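Side-chain contacts in toluene, o-xylene monooxygenase oxygenase subunit (Pseudomonas stutzeri, PDB 2INC), which probably serves as a helical subunit of the oxygenase component that hydroxylates toluene and o-xylene: residues D57-H62 with Q279-K284; H126-G131 with V218-V223. One frame throughout, in Å; residues are numbered along the deposited sequence.

Contact 1 of 2, residues D57-H62 with Q279-K284; sequences DSPLKH and QKWVAK
L60 and W281 bring the two backbones nearest each other, with CA of L60 still 10.4 Å from CA of W281, so it is one long side chain that bridges the gap. The setting is an all-helical, ferritin-like fold: D57-H62 is irregular chain just after helix 46-56, while Q279-K284 is a regular piece of helix 274-299. W281 sends its indole out toward the loop, CG turned anti to the carbonyl carbon (chi1 -80°), and the six-membered end of the ring does all the touching. P59 comes in obliquely, its CG 3.5 Å from CZ2 of W281. Next to it, CB of L60 sits at the ring edge, 4.0 Å from CZ3 of W281. The L60 side chain also packs on W208 of helix 208-237 and A268 of helix 241-268, and on L278 of the indole's own helix. An alanine in place of W281 would probably take away the ring surface that P59 and CB of L60 pack on and open a gap between loop and helix. Further along the same helix, K284 forms a salt bridge with E210 of helix 208-237. S58 OG is hydrogen-bonded to D207 and also accepts a weak ST-turn bond from L60 N (3.3 Å). The same OG lies in the plane of the indole at its rim, 3.9 Å from CH2 of W281.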
loop_
_atom_site.group_PDB
_atom_site.type_symbol
_atom_site.label_atom_id
_atom_site.label_comp_id
_atom_site.label_asym_id
_atom_site.label_seq_id
_atom_site.Cartn_x
_atom_site.Cartn_y
_atom_site.Cartn_z
ATOM N N ASP B 57 36.192 17.429 19.035
ATOM C CA ASP B 57 36.954 18.642 19.415
ATOM C C ASP B 57 36.527 19.946 18.751
ATOM O O ASP B 57 37.243 20.970 18.869
ATOM C CB ASP B 57 38.416 18.431 19.175
ATOM C CG ASP B 57 39.006 17.421 20.122
ATOM O OD1 ASP B 57 38.322 17.032 21.124
ATOM O OD2 ASP B 57 40.138 16.983 19.839
ATOM N N SER B 58 35.381 19.937 18.067
ATOM C CA SER B 58 34.936 21.138 17.376
ATOM C C SER B 58 34.701 22.218 18.429
ATOM O O SER B 58 34.155 21.923 19.494
ATOM C CB SER B 58 33.642 20.891 16.608
ATOM O OG SER B 58 33.220 22.073 15.953
ATOM N N PRO B 59 35.126 23.467 18.138
ATOM C CA PRO B 59 34.779 24.587 19.041
ATOM C C PRO B 59 33.299 24.917 19.128
ATOM O O PRO B 59 32.888 25.649 20.044
ATOM C CB PRO B 59 35.542 25.780 18.445
ATOM C CG PRO B 59 35.872 25.378 17.042
ATOM C CD PRO B 59 35.989 23.885 17.022
ATOM N N LEU B 60 32.494 24.441 18.168
ATOM C CA LEU B 60 31.036 24.583 18.278
ATOM C C LEU B 60 30.477 23.539 19.253
ATOM O O LEU B 60 30.435 22.349 18.947
ATOM C CB LEU B 60 30.388 24.423 16.901
ATOM C CG LEU B 60 28.909 24.794 16.816
ATOM C CD1 LEU B 60 28.747 26.324 16.939
ATOM C CD2 LEU B 60 28.330 24.324 15.451
ATOM N N LYS B 61 30.002 23.984 20.412
ATOM C CA LYS B 61 29.758 23.066 21.515
ATOM C C LYS B 61 28.324 23.040 21.980
ATOM O O LYS B 61 27.653 24.044 21.925
ATOM C CB LYS B 61 30.692 23.381 22.690
ATOM C CG LYS B 61 32.116 22.940 22.446
ATOM C CD LYS B 61 33.002 23.510 23.517
ATOM C CE LYS B 61 34.413 23.631 23.016
ATOM N NZ LYS B 61 35.256 24.213 24.091
ATOM N N HIS B 62 27.856 21.864 22.414
ATOM C CA HIS B 62 26.555 21.734 23.072
ATOM C C HIS B 62 26.593 20.478 23.929
ATOM O O HIS B 62 27.290 19.528 23.585
ATOM C CB HIS B 62 25.437 21.644 22.046
ATOM C CG HIS B 62 24.095 22.011 22.576
ATOM N ND1 HIS B 62 23.364 21.175 23.390
ATOM C CD2 HIS B 62 23.349 23.124 22.418
ATOM C CE1 HIS B 62 22.214 21.748 23.698
ATOM N NE2 HIS B 62 22.179 22.932 23.119
ATOM N N GLN B 279 30.428 33.373 14.138
ATOM C CA GLN B 279 30.767 34.633 13.457
ATOM C C GLN B 279 32.179 34.674 12.959
ATOM O O GLN B 279 32.448 35.279 11.923
ATOM C CB GLN B 279 30.481 35.811 14.356
ATOM C CG GLN B 279 29.036 35.972 14.562
ATOM C CD GLN B 279 28.744 37.091 15.537
ATOM O OE1 GLN B 279 29.439 37.270 16.536
ATOM N NE2 GLN B 279 27.700 37.833 15.260
ATOM N N LYS B 280 33.080 34.008 13.658
ATOM C CA LYS B 280 34.467 33.936 13.219
ATOM C C LYS B 280 34.620 33.082 11.983
ATOM O O LYS B 280 35.457 33.360 11.108
ATOM C CB LYS B 280 35.348 33.364 14.316
ATOM C CG LYS B 280 36.856 33.433 14.018
ATOM C CD LYS B 280 37.805 32.722 15.085
ATOM C CE LYS B 280 37.374 32.921 16.564
ATOM N NZ LYS B 280 36.655 34.230 16.821
ATOM N N TRP B 281 33.866 31.996 11.919
ATOM C CA TRP B 281 33.922 31.142 10.706
ATOM C C TRP B 281 33.273 31.845 9.515
ATOM O O TRP B 281 33.817 31.827 8.406
ATOM C CB TRP B 281 33.229 29.797 10.969
ATOM C CG TRP B 281 34.053 28.806 11.721
ATOM C CD1 TRP B 281 35.423 28.672 11.711
ATOM C CD2 TRP B 281 33.552 27.743 12.526
ATOM N NE1 TRP B 281 35.800 27.607 12.510
ATOM C CE2 TRP B 281 34.668 27.006 13.000
ATOM C CE3 TRP B 281 32.261 27.334 12.896
ATOM C CZ2 TRP B 281 34.529 25.897 13.835
ATOM C CZ3 TRP B 281 32.132 26.225 13.742
ATOM C CH2 TRP B 281 33.263 25.534 14.200
ATOM N N VAL B 282 32.142 32.491 9.765
ATOM C CA VAL B 282 31.460 33.314 8.756
ATOM C C VAL B 282 32.448 34.383 8.240
ATOM O O VAL B 282 32.571 34.584 7.024
ATOM C CB VAL B 282 30.119 33.925 9.290
ATOM C CG1 VAL B 282 29.621 35.041 8.379
ATOM C CG2 VAL B 282 28.991 32.848 9.377
ATOM N N ALA B 283 33.223 35.009 9.147
ATOM C CA ALA B 283 34.130 36.079 8.713
ATOM C C ALA B 283 35.281 35.565 7.896
ATOM O O ALA B 283 35.761 36.286 7.020
ATOM C CB ALA B 283 34.623 36.951 9.896
ATOM N N LYS B 284 35.690 34.313 8.129
ATOM C CA LYS B 284 36.746 33.663 7.317
ATOM C C LYS B 284 36.258 33.369 5.893
ATOM O O LYS B 284 37.006 33.535 4.920
ATOM C CB LYS B 284 37.189 32.364 8.020
ATOM C CG LYS B 284 38.044 31.402 7.198
ATOM C CD LYS B 284 38.348 30.087 7.967
ATOM C CE LYS B 284 39.129 29.161 7.049
ATOM N NZ LYS B 284 39.635 27.951 7.717
#

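Contact 2 of 2, residues H126-G131 with V218-V223; sequences HALQMG and VTKPAV
L128 is the centre of this contact, and it meets all three of its partners with the two methyls of its fork. The contact is buried near the centre of the chain, between helices 121-138 and 208-237 of the ferritin-like helical fold; the axes of segments 126-131 and 218-223 run roughly antiparallel, at 154°, and approach to 11.6 Å. L128 holds CG anti to its carbonyl carbon (chi1 -68°), and with the chain then extended the fork is carried straight across. CD1 of L128 meets CG1 of V223 tip to tip at 4.0 Å. The other branch, CD2, lies 3.9 Å from CG of K220 and 4.0 Å from CG2 of T219, which slides past in the opposite sense. K220 offers only its aliphatic root here: the chain bends at chi3 and chi4, taking NZ off to a salt bridge with E224 and a hydrogen bond with H257. T219 likewise gives its methyl to L128, while its OG1 bonds back to the carbonyl of A214. On the helix 121-138 side, H126 and Q129 bond to another protein chain of the assembly, so L128 looks inward while its neighbours look to that subunit. What joins the two helices is therefore carbon against carbon, held by shape and burial; the buried lysine is paid for within its own chain, and E224 would be expected to favour its charged form.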
loop_
_atom_site.group_PDB
_atom_site.type_symbol
_atom_site.label_atom_id
_atom_site.label_comp_id
_atom_site.label_asym_id
_atom_site.label_seq_id
_atom_site.Cartn_x
_atom_site.Cartn_y
_atom_site.Cartn_z
ATOM N N HIS B 126 27.149 19.185 -7.914
ATOM C CA HIS B 126 27.763 17.972 -7.403
ATOM C C HIS B 126 28.751 18.268 -6.258
ATOM O O HIS B 126 28.767 17.543 -5.280
ATOM C CB HIS B 126 28.470 17.166 -8.492
ATOM C CG HIS B 126 28.955 15.833 -7.995
ATOM N ND1 HIS B 126 28.096 14.831 -7.602
ATOM C CD2 HIS B 126 30.202 15.383 -7.734
ATOM C CE1 HIS B 126 28.796 13.796 -7.163
ATOM N NE2 HIS B 126 30.081 14.100 -7.251
ATOM N N ALA B 127 29.482 19.377 -6.332
ATOM C CA ALA B 127 30.375 19.786 -5.235
ATOM C C ALA B 127 29.548 20.079 -3.978
ATOM O O ALA B 127 29.971 19.747 -2.887
ATOM C CB ALA B 127 31.182 21.031 -5.640
ATOM N N LEU B 128 28.342 20.611 -4.132
ATOM C CA LEU B 128 27.481 20.805 -2.961
ATOM C C LEU B 128 26.995 19.473 -2.394
ATOM O O LEU B 128 26.840 19.324 -1.151
ATOM C CB LEU B 128 26.280 21.688 -3.318
ATOM C CG LEU B 128 26.543 23.161 -3.639
ATOM C CD1 LEU B 128 25.187 23.797 -3.990
ATOM C CD2 LEU B 128 27.188 23.847 -2.457
ATOM N N GLN B 129 26.657 18.541 -3.282
ATOM C CA GLN B 129 26.273 17.174 -2.926
ATOM C C GLN B 129 27.368 16.561 -2.083
ATOM O O GLN B 129 27.118 15.974 -1.062
ATOM C CB GLN B 129 26.103 16.379 -4.220
ATOM C CG GLN B 129 25.656 14.907 -4.041
ATOM C CD GLN B 129 25.505 14.251 -5.372
ATOM O OE1 GLN B 129 25.390 14.950 -6.385
ATOM N NE2 GLN B 129 25.549 12.897 -5.402
ATOM N N MET B 130 28.610 16.686 -2.521
ATOM C CA MET B 130 29.735 16.208 -1.737
ATOM C C MET B 130 29.891 16.925 -0.397
ATOM O O MET B 130 30.185 16.299 0.642
ATOM C CB MET B 130 31.018 16.416 -2.539
ATOM C CG MET B 130 31.069 15.504 -3.752
ATOM S SD MET B 130 32.459 16.061 -4.797
ATOM C CE MET B 130 33.897 15.597 -3.809
ATOM N N GLY B 131 29.714 18.241 -0.420
ATOM C CA GLY B 131 29.758 19.079 0.806
ATOM C C GLY B 131 28.781 18.637 1.845
ATOM O O GLY B 131 29.144 18.389 3.007
ATOM N N VAL B 218 27.346 29.797 4.283
ATOM C CA VAL B 218 28.064 30.743 3.441
ATOM C C VAL B 218 27.968 30.364 1.975
ATOM O O VAL B 218 27.451 31.141 1.177
ATOM C CB VAL B 218 29.564 30.905 3.861
ATOM C CG1 VAL B 218 30.313 31.825 2.877
ATOM C CG2 VAL B 218 29.643 31.458 5.325
ATOM N N THR B 219 28.467 29.190 1.611
ATOM C CA THR B 219 28.502 28.814 0.203
ATOM C C THR B 219 27.090 28.681 -0.405
ATOM O O THR B 219 26.769 29.283 -1.450
ATOM C CB THR B 219 29.262 27.534 0.074
ATOM O OG1 THR B 219 30.580 27.781 0.549
ATOM C CG2 THR B 219 29.344 27.090 -1.380
ATOM N N LYS B 220 26.197 27.970 0.290
ATOM C CA LYS B 220 24.901 27.709 -0.315
ATOM C C LYS B 220 24.093 28.993 -0.562
ATOM O O LYS B 220 23.523 29.182 -1.655
ATOM C CB LYS B 220 24.122 26.645 0.497
ATOM C CG LYS B 220 24.491 25.232 0.030
ATOM C CD LYS B 220 23.961 24.084 0.896
ATOM C CE LYS B 220 22.475 24.169 1.089
ATOM N NZ LYS B 220 21.691 24.136 -0.170
ATOM N N PRO B 221 23.990 29.874 0.442
ATOM C CA PRO B 221 23.222 31.081 0.074
ATOM C C PRO B 221 23.827 31.883 -1.079
ATOM O O PRO B 221 23.062 32.418 -1.857
ATOM C CB PRO B 221 23.121 31.867 1.398
ATOM C CG PRO B 221 23.197 30.713 2.465
ATOM C CD PRO B 221 24.348 29.869 1.870
ATOM N N ALA B 222 25.156 31.897 -1.235
ATOM C CA ALA B 222 25.800 32.529 -2.397
ATOM C C ALA B 222 25.474 31.791 -3.691
ATOM O O ALA B 222 25.180 32.422 -4.707
ATOM C CB ALA B 222 27.299 32.666 -2.226
ATOM N N VAL B 223 25.590 30.460 -3.692
ATOM C CA VAL B 223 25.219 29.667 -4.883
ATOM C C VAL B 223 23.745 29.874 -5.249
ATOM O O VAL B 223 23.377 30.069 -6.420
ATOM C CB VAL B 223 25.487 28.162 -4.663
ATOM C CG1 VAL B 223 24.937 27.362 -5.856
ATOM C CG2 VAL B 223 26.959 27.936 -4.511
#

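Overall arrangement
From the N terminus the chain leaves helix 46-56 and enters the loop of contact 1, which is closed by helix 274-299 after 216 mostly helical residues. Inside that long excursion contact 2 closes a shorter one, from helix 121-138 to helix 208-237, so the two are nested and do not cross. Their centres lie 18 Å apart: contact 2 is deep in the middle of the chain, contact 1 nearer its surface. Helix 208-237 connects them, since it supplies one side of contact 2 and, near its start, packs W208 and T213 against contact 1. V218 in turn packs on W285 of helix 274-299.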